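Local coordinates for protein chaperone CupB2 (Pseudomonas aeruginosa, PDB 3Q48) that probably acts as a periplasmic chaperone of the PapD-like family, assisting the folding of pilus subunits during fimbrium biogenesis, at residues A[109-114]-A[141-146]; A[158-163]-A[178-183]. All coordinates share one frame; numbering follows the deposited sequence.

Contact 1 (109-114 with 141-146) pairs neighbouring strands of the N-terminal immunoglobulin-like domain, and contact 2 (158-163 with 178-183) pairs the two strands of a hairpin of the C-terminal one at its open end; their centres lie about 18 Å apart. Strand 136-145 is followed in the chain by strand 160-163, yet the two contacts also touch directly. Glu111 N lies 3.0 Å from Pro182 O, a probable hydrogen bond, and Glu111 OE1 comes within 3.4 Å of Tyr183 CA. Residues 109-111 and the turn after Asn179 thus form part of the seam between the domains. In pilus chaperones the interdomain cleft receives the subunit; strand 136-145, carrying Lys141, probably borders it, as in PapD.

Contact 1: A[109-114]-A[141-146]; sequences DRESLF and KLFFRP
Glu111 turns CG to the side of its backbone N (chi1 -88°) and runs on extended, while Arg145, with CG anti to its own backbone N, bends at chi3 (-69°); the two side chains therefore lie side by side and meet as a salt bridge. Carboxylate and guanidinium are nearly coplanar, 19° apart. Both NE and NH2 of Arg145 converge on one oxygen, Glu111 OE2, which lies at the edge of the guanidinium. The bond from Arg145 NH2 to Glu111 OE2 is 2.7 Å; the separation from NE is too short to be taken literally at this resolution. Next to this ion pair, strands 112-114 and 141-145 run antiparallel. Ser112 and Phe144 form a hydrogen-bonded pair, with Ser112 N to Phe144 O at 2.8 Å and Phe144 N to Ser112 O at 2.7 Å. Phe114 and Leu142 repeat the pattern, Phe114 N reaching Leu142 O at 2.8 Å. Between them, Leu113 sits opposite Phe143 in a non-hydrogen-bonded pair, and its CD1 packs 3.9 Å from Phe143 CE1. On the other face, Phe114 CB meets Leu142 CB at 4.0 Å, and both side chains touch Ile64. Arg145 NH1 also bridges to Asp235 and Glu111 OE1 accepts from Tyr184 N, so Glu111, Arg145 and Asp235 form the interdomain ionic network characteristic of pilus chaperones, consistent with a fixed domain angle; the shared guanidinium would be expected to keep both carboxylates ionised.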
loop_
_atom_site.group_PDB
_atom_site.type_symbol
_atom_site.label_atom_id
_atom_site.label_comp_id
_atom_site.label_asym_id
_atom_site.label_seq_id
_atom_site.Cartn_x
_atom_site.Cartn_y
_atom_site.Cartn_z
ATOM N N ASP A 109 15.016 -5.286 9.284
ATOM C CA ASP A 109 15.809 -4.342 8.450
ATOM C C ASP A 109 15.041 -3.780 7.233
ATOM O O ASP A 109 15.629 -3.125 6.362
ATOM C CB ASP A 109 16.999 -5.093 7.861
ATOM C CG ASP A 109 16.552 -6.088 6.801
ATOM O OD1 ASP A 109 15.641 -6.897 7.100
ATOM O OD2 ASP A 109 17.083 -6.061 5.685
ATOM N N ARG A 110 13.751 -4.099 7.163
ATOM C CA ARG A 110 12.891 -3.689 6.066
ATOM C C ARG A 110 11.432 -3.774 6.460
ATOM O O ARG A 110 11.052 -4.516 7.369
ATOM C CB ARG A 110 13.167 -4.510 4.787
ATOM C CG ARG A 110 12.834 -5.986 4.915
ATOM C CD ARG A 110 13.496 -6.781 3.799
ATOM N NE ARG A 110 14.939 -6.987 4.042
ATOM C CZ ARG A 110 15.798 -7.393 3.107
ATOM N NH1 ARG A 110 15.363 -7.635 1.863
ATOM N NH2 ARG A 110 17.083 -7.547 3.409
ATOM N N GLU A 111 10.621 -2.978 5.772
ATOM C CA GLU A 111 9.176 -3.003 5.930
ATOM C C GLU A 111 8.671 -4.393 5.553
ATOM O O GLU A 111 9.258 -5.089 4.692
ATOM C CB GLU A 111 8.554 -1.933 5.015
ATOM C CG GLU A 111 8.458 -0.586 5.685
ATOM C CD GLU A 111 7.821 0.515 4.809
ATOM O OE1 GLU A 111 7.777 0.396 3.532
ATOM O OE2 GLU A 111 7.384 1.515 5.424
ATOM N N SER A 112 7.595 -4.800 6.213
ATOM C CA SER A 112 6.766 -5.938 5.738
ATOM C C SER A 112 5.392 -5.479 5.232
ATOM O O SER A 112 4.807 -4.502 5.729
ATOM C CB SER A 112 6.622 -6.989 6.805
ATOM O OG SER A 112 7.879 -7.628 6.978
ATOM N N LEU A 113 4.931 -6.187 4.205
ATOM C CA LEU A 113 3.685 -5.870 3.527
ATOM C C LEU A 113 2.552 -6.874 3.826
ATOM O O LEU A 113 2.704 -8.081 3.606
ATOM C CB LEU A 113 3.958 -5.821 2.055
ATOM C CG LEU A 113 2.728 -5.568 1.207
ATOM C CD1 LEU A 113 2.059 -4.183 1.454
ATOM C CD2 LEU A 113 3.213 -5.814 -0.232
ATOM N N PHE A 114 1.450 -6.347 4.369
ATOM C CA PHE A 114 0.205 -7.077 4.610
ATOM C C PHE A 114 -0.984 -6.353 3.957
ATOM O O PHE A 114 -0.849 -5.225 3.427
ATOM C CB PHE A 114 -0.007 -7.258 6.102
ATOM C CG PHE A 114 1.031 -8.159 6.752
ATOM C CD1 PHE A 114 0.825 -9.533 6.830
ATOM C CD2 PHE A 114 2.219 -7.640 7.238
ATOM C CE1 PHE A 114 1.772 -10.386 7.413
ATOM C CE2 PHE A 114 3.216 -8.507 7.832
ATOM C CZ PHE A 114 2.967 -9.867 7.923
ATOM N N LYS A 141 -3.081 -1.586 1.536
ATOM C CA LYS A 141 -1.778 -2.027 1.912
ATOM C C LYS A 141 -1.585 -1.749 3.377
ATOM O O LYS A 141 -1.935 -0.649 3.859
ATOM C CB LYS A 141 -0.718 -1.288 1.108
ATOM C CG LYS A 141 -0.669 -1.723 -0.294
ATOM C CD LYS A 141 0.171 -0.768 -1.141
ATOM C CE LYS A 141 -0.158 -1.091 -2.629
ATOM N NZ LYS A 141 0.478 -0.167 -3.612
ATOM N N LEU A 142 -1.007 -2.725 4.081
ATOM C CA LEU A 142 -0.531 -2.501 5.453
ATOM C C LEU A 142 1.003 -2.650 5.508
ATOM O O LEU A 142 1.566 -3.685 5.167
ATOM C CB LEU A 142 -1.237 -3.441 6.428
ATOM C CG LEU A 142 -1.325 -3.135 7.947
ATOM C CD1 LEU A 142 -2.264 -4.117 8.604
ATOM C CD2 LEU A 142 -0.010 -3.254 8.648
ATOM N N PHE A 143 1.682 -1.590 5.887
ATOM C CA PHE A 143 3.129 -1.588 6.006
ATOM C C PHE A 143 3.577 -1.716 7.476
ATOM O O PHE A 143 3.428 -0.798 8.287
ATOM C CB PHE A 143 3.742 -0.315 5.383
ATOM C CG PHE A 143 3.359 -0.084 3.936
ATOM C CD1 PHE A 143 3.921 -0.841 2.916
ATOM C CD2 PHE A 143 2.458 0.920 3.602
ATOM C CE1 PHE A 143 3.565 -0.611 1.560
ATOM C CE2 PHE A 143 2.099 1.174 2.264
ATOM C CZ PHE A 143 2.649 0.434 1.253
ATOM N N PHE A 144 4.131 -2.868 7.824
ATOM C CA PHE A 144 4.762 -2.980 9.132
ATOM C C PHE A 144 6.145 -2.396 8.999
ATOM O O PHE A 144 6.930 -2.853 8.140
ATOM C CB PHE A 144 4.915 -4.406 9.550
ATOM C CG PHE A 144 5.501 -4.542 10.875
ATOM C CD1 PHE A 144 4.706 -4.335 12.015
ATOM C CD2 PHE A 144 6.857 -4.843 11.015
ATOM C CE1 PHE A 144 5.244 -4.472 13.321
ATOM C CE2 PHE A 144 7.444 -4.958 12.333
ATOM C CZ PHE A 144 6.626 -4.769 13.485
ATOM N N ARG A 145 6.430 -1.396 9.846
ATOM C CA ARG A 145 7.647 -0.628 9.747
ATOM C C ARG A 145 8.509 -0.665 11.038
ATOM O O ARG A 145 8.151 -0.034 12.064
ATOM C CB ARG A 145 7.323 0.794 9.331
ATOM C CG ARG A 145 8.529 1.632 9.046
ATOM C CD ARG A 145 8.073 3.007 8.632
ATOM N NE ARG A 145 7.414 2.984 7.322
ATOM C CZ ARG A 145 6.667 3.983 6.841
ATOM N NH1 ARG A 145 6.471 5.092 7.580
ATOM N NH2 ARG A 145 6.141 3.877 5.615
ATOM N N PRO A 146 9.633 -1.407 10.994
ATOM C CA PRO A 146 10.540 -1.383 12.146
ATOM C C PRO A 146 10.972 0.065 12.516
ATOM O O PRO A 146 11.201 0.942 11.607
ATOM C CB PRO A 146 11.758 -2.224 11.686
ATOM C CG PRO A 146 11.194 -3.192 10.660
ATOM C CD PRO A 146 10.048 -2.368 9.945
#

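Contact 2: A[158-163]-A[178-183]; sequences KLQWKF and NNPTPY
Leu159 and Asn179 meet where the hairpin of strands 160-163 and 175-179 opens out. Leu159 CD2 lies 3.5 Å from Asn179 CA and crosses the Asn179 side chain, touching its CB, CG and OD1. One residue along, Gln160 and Asn178 form an antiparallel hydrogen-bonded pair, with Gln160 N to Asn178 O at 3.1 Å and Asn178 N to Gln160 O at 2.9 Å. Gln160 places CG between its backbone N and carbonyl carbon (chi1 44°) and bends at chi2, which carries its amide alongside that of Asn178; the planes are 31° apart, and NE2 makes a weak hydrogen bond to Asn178 OD1. Pro180 rests its CG 3.4 Å from Lys158 O. Asn179 holds the following turn with both ends of its amide: OD1 accepts from Thr181 OG1 at 2.5 Å, on a lone pair, and ND2 donates to Tyr183 O at 2.8 Å. Tyr183 N in turn donates to Thr181 OG1, an ST turn. Val185 and Phe187 pack on Leu159 from the facing sheet of the sandwich. With both amide ends engaged, the rotation of the buried Asn179 side chain is fixed, and its polar atoms are satisfied beside the apolar Leu159.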
loop_
_atom_site.group_PDB
_atom_site.type_symbol
_atom_site.label_atom_id
_atom_site.label_comp_id
_atom_site.label_asym_id
_atom_site.label_seq_id
_atom_site.Cartn_x
_atom_site.Cartn_y
_atom_site.Cartn_z
ATOM N N LYS A 158 15.866 7.561 -4.239
ATOM C CA LYS A 158 17.119 6.797 -4.358
ATOM C C LYS A 158 16.951 5.667 -5.366
ATOM O O LYS A 158 17.824 4.852 -5.569
ATOM C CB LYS A 158 17.620 6.265 -2.994
ATOM C CG LYS A 158 17.762 7.350 -1.948
ATOM C CD LYS A 158 18.108 6.813 -0.550
ATOM C CE LYS A 158 17.771 7.915 0.497
ATOM N NZ LYS A 158 18.440 7.785 1.826
ATOM N N LEU A 159 15.786 5.595 -5.966
ATOM C CA LEU A 159 15.545 4.604 -6.996
ATOM C C LEU A 159 16.480 4.900 -8.153
ATOM O O LEU A 159 16.745 6.055 -8.446
ATOM C CB LEU A 159 14.083 4.679 -7.436
ATOM C CG LEU A 159 13.162 4.457 -6.254
ATOM C CD1 LEU A 159 11.722 4.647 -6.694
ATOM C CD2 LEU A 159 13.366 3.057 -5.683
ATOM N N GLN A 160 17.030 3.882 -8.776
ATOM C CA GLN A 160 17.829 4.160 -9.958
ATOM C C GLN A 160 17.192 3.513 -11.154
ATOM O O GLN A 160 16.514 2.488 -11.039
ATOM C CB GLN A 160 19.310 3.817 -9.753
ATOM C CG GLN A 160 19.631 2.495 -9.074
ATOM C CD GLN A 160 20.701 2.682 -7.996
ATOM O OE1 GLN A 160 21.042 3.834 -7.680
ATOM N NE2 GLN A 160 21.215 1.576 -7.413
ATOM N N TRP A 161 17.321 4.136 -12.300
ATOM C CA TRP A 161 16.530 3.651 -13.431
ATOM C C TRP A 161 17.413 3.260 -14.591
ATOM O O TRP A 161 18.493 3.781 -14.744
ATOM C CB TRP A 161 15.466 4.696 -13.852
ATOM C CG TRP A 161 14.534 5.037 -12.717
ATOM C CD1 TRP A 161 14.830 5.761 -11.586
ATOM C CD2 TRP A 161 13.164 4.629 -12.587
ATOM N NE1 TRP A 161 13.715 5.848 -10.784
ATOM C CE2 TRP A 161 12.685 5.154 -11.368
ATOM C CE3 TRP A 161 12.308 3.851 -13.379
ATOM C CZ2 TRP A 161 11.386 4.935 -10.916
ATOM C CZ3 TRP A 161 10.999 3.636 -12.935
ATOM C CH2 TRP A 161 10.553 4.183 -11.708
ATOM N N LYS A 162 16.952 2.322 -15.398
ATOM C CA LYS A 162 17.698 1.940 -16.593
ATOM C C LYS A 162 16.822 1.263 -17.654
ATOM O O LYS A 162 15.742 0.683 -17.352
ATOM C CB LYS A 162 18.874 1.023 -16.228
ATOM C CG LYS A 162 18.507 -0.436 -16.060
ATOM C CD LYS A 162 19.758 -1.302 -16.075
ATOM C CE LYS A 162 19.387 -2.673 -15.504
ATOM N NZ LYS A 162 19.922 -3.870 -16.269
ATOM N N PHE A 163 17.313 1.339 -18.897
ATOM C CA PHE A 163 16.728 0.601 -20.008
ATOM C C PHE A 163 17.178 -0.848 -19.981
ATOM O O PHE A 163 18.311 -1.170 -19.563
ATOM C CB PHE A 163 17.159 1.198 -21.337
ATOM C CG PHE A 163 16.517 2.527 -21.668
ATOM C CD1 PHE A 163 15.188 2.586 -22.079
ATOM C CD2 PHE A 163 17.272 3.714 -21.629
ATOM C CE1 PHE A 163 14.596 3.822 -22.412
ATOM C CE2 PHE A 163 16.708 4.938 -21.969
ATOM C CZ PHE A 163 15.360 4.997 -22.354
ATOM N N ASN A 178 15.521 0.096 -9.758
ATOM C CA ASN A 178 16.102 -0.639 -8.629
ATOM C C ASN A 178 15.859 0.116 -7.347
ATOM O O ASN A 178 16.210 1.278 -7.235
ATOM C CB ASN A 178 17.598 -0.952 -8.802
ATOM C CG ASN A 178 18.224 -1.665 -7.546
ATOM O OD1 ASN A 178 19.219 -1.168 -7.003
ATOM N ND2 ASN A 178 17.649 -2.811 -7.101
ATOM N N ASN A 179 15.228 -0.575 -6.403
ATOM C CA ASN A 179 14.938 -0.048 -5.082
ATOM C C ASN A 179 15.929 -0.626 -4.066
ATOM O O ASN A 179 15.706 -1.714 -3.496
ATOM C CB ASN A 179 13.512 -0.373 -4.644
ATOM C CG ASN A 179 13.161 0.238 -3.268
ATOM O OD1 ASN A 179 13.890 1.115 -2.736
ATOM N ND2 ASN A 179 12.022 -0.194 -2.715
ATOM N N PRO A 180 16.987 0.147 -3.814
ATOM C CA PRO A 180 18.071 -0.196 -2.954
ATOM C C PRO A 180 17.779 0.305 -1.507
ATOM O O PRO A 180 18.715 0.579 -0.754
ATOM C CB PRO A 180 19.249 0.559 -3.609
ATOM C CG PRO A 180 18.583 1.875 -4.033
ATOM C CD PRO A 180 17.136 1.522 -4.357
ATOM N N THR A 181 16.510 0.407 -1.132
ATOM C CA THR A 181 16.109 0.940 0.165
ATOM C C THR A 181 15.277 -0.080 0.975
ATOM O O THR A 181 14.822 -1.094 0.419
ATOM C CB THR A 181 15.182 2.240 0.019
ATOM O OG1 THR A 181 13.831 1.849 -0.297
ATOM C CG2 THR A 181 15.707 3.202 -1.020
ATOM N N PRO A 182 15.058 0.188 2.289
ATOM C CA PRO A 182 14.240 -0.791 3.052
ATOM C C PRO A 182 12.729 -0.676 2.916
ATOM O O PRO A 182 12.011 -1.474 3.531
ATOM C CB PRO A 182 14.721 -0.634 4.533
ATOM C CG PRO A 182 15.469 0.701 4.608
ATOM C CD PRO A 182 15.833 1.112 3.159
ATOM N N TYR A 183 12.234 0.256 2.080
ATOM C CA TYR A 183 10.818 0.660 2.047
ATOM C C TYR A 183 10.152 0.224 0.773
ATOM O O TYR A 183 10.762 0.220 -0.283
ATOM C CB TYR A 183 10.701 2.170 2.120
ATOM C CG TYR A 183 11.448 2.771 3.253
ATOM C CD1 TYR A 183 10.869 2.849 4.524
ATOM C CD2 TYR A 183 12.750 3.265 3.071
ATOM C CE1 TYR A 183 11.573 3.397 5.627
ATOM C CE2 TYR A 183 13.459 3.776 4.147
ATOM C CZ TYR A 183 12.864 3.846 5.412
ATOM O OH TYR A 183 13.589 4.385 6.456
#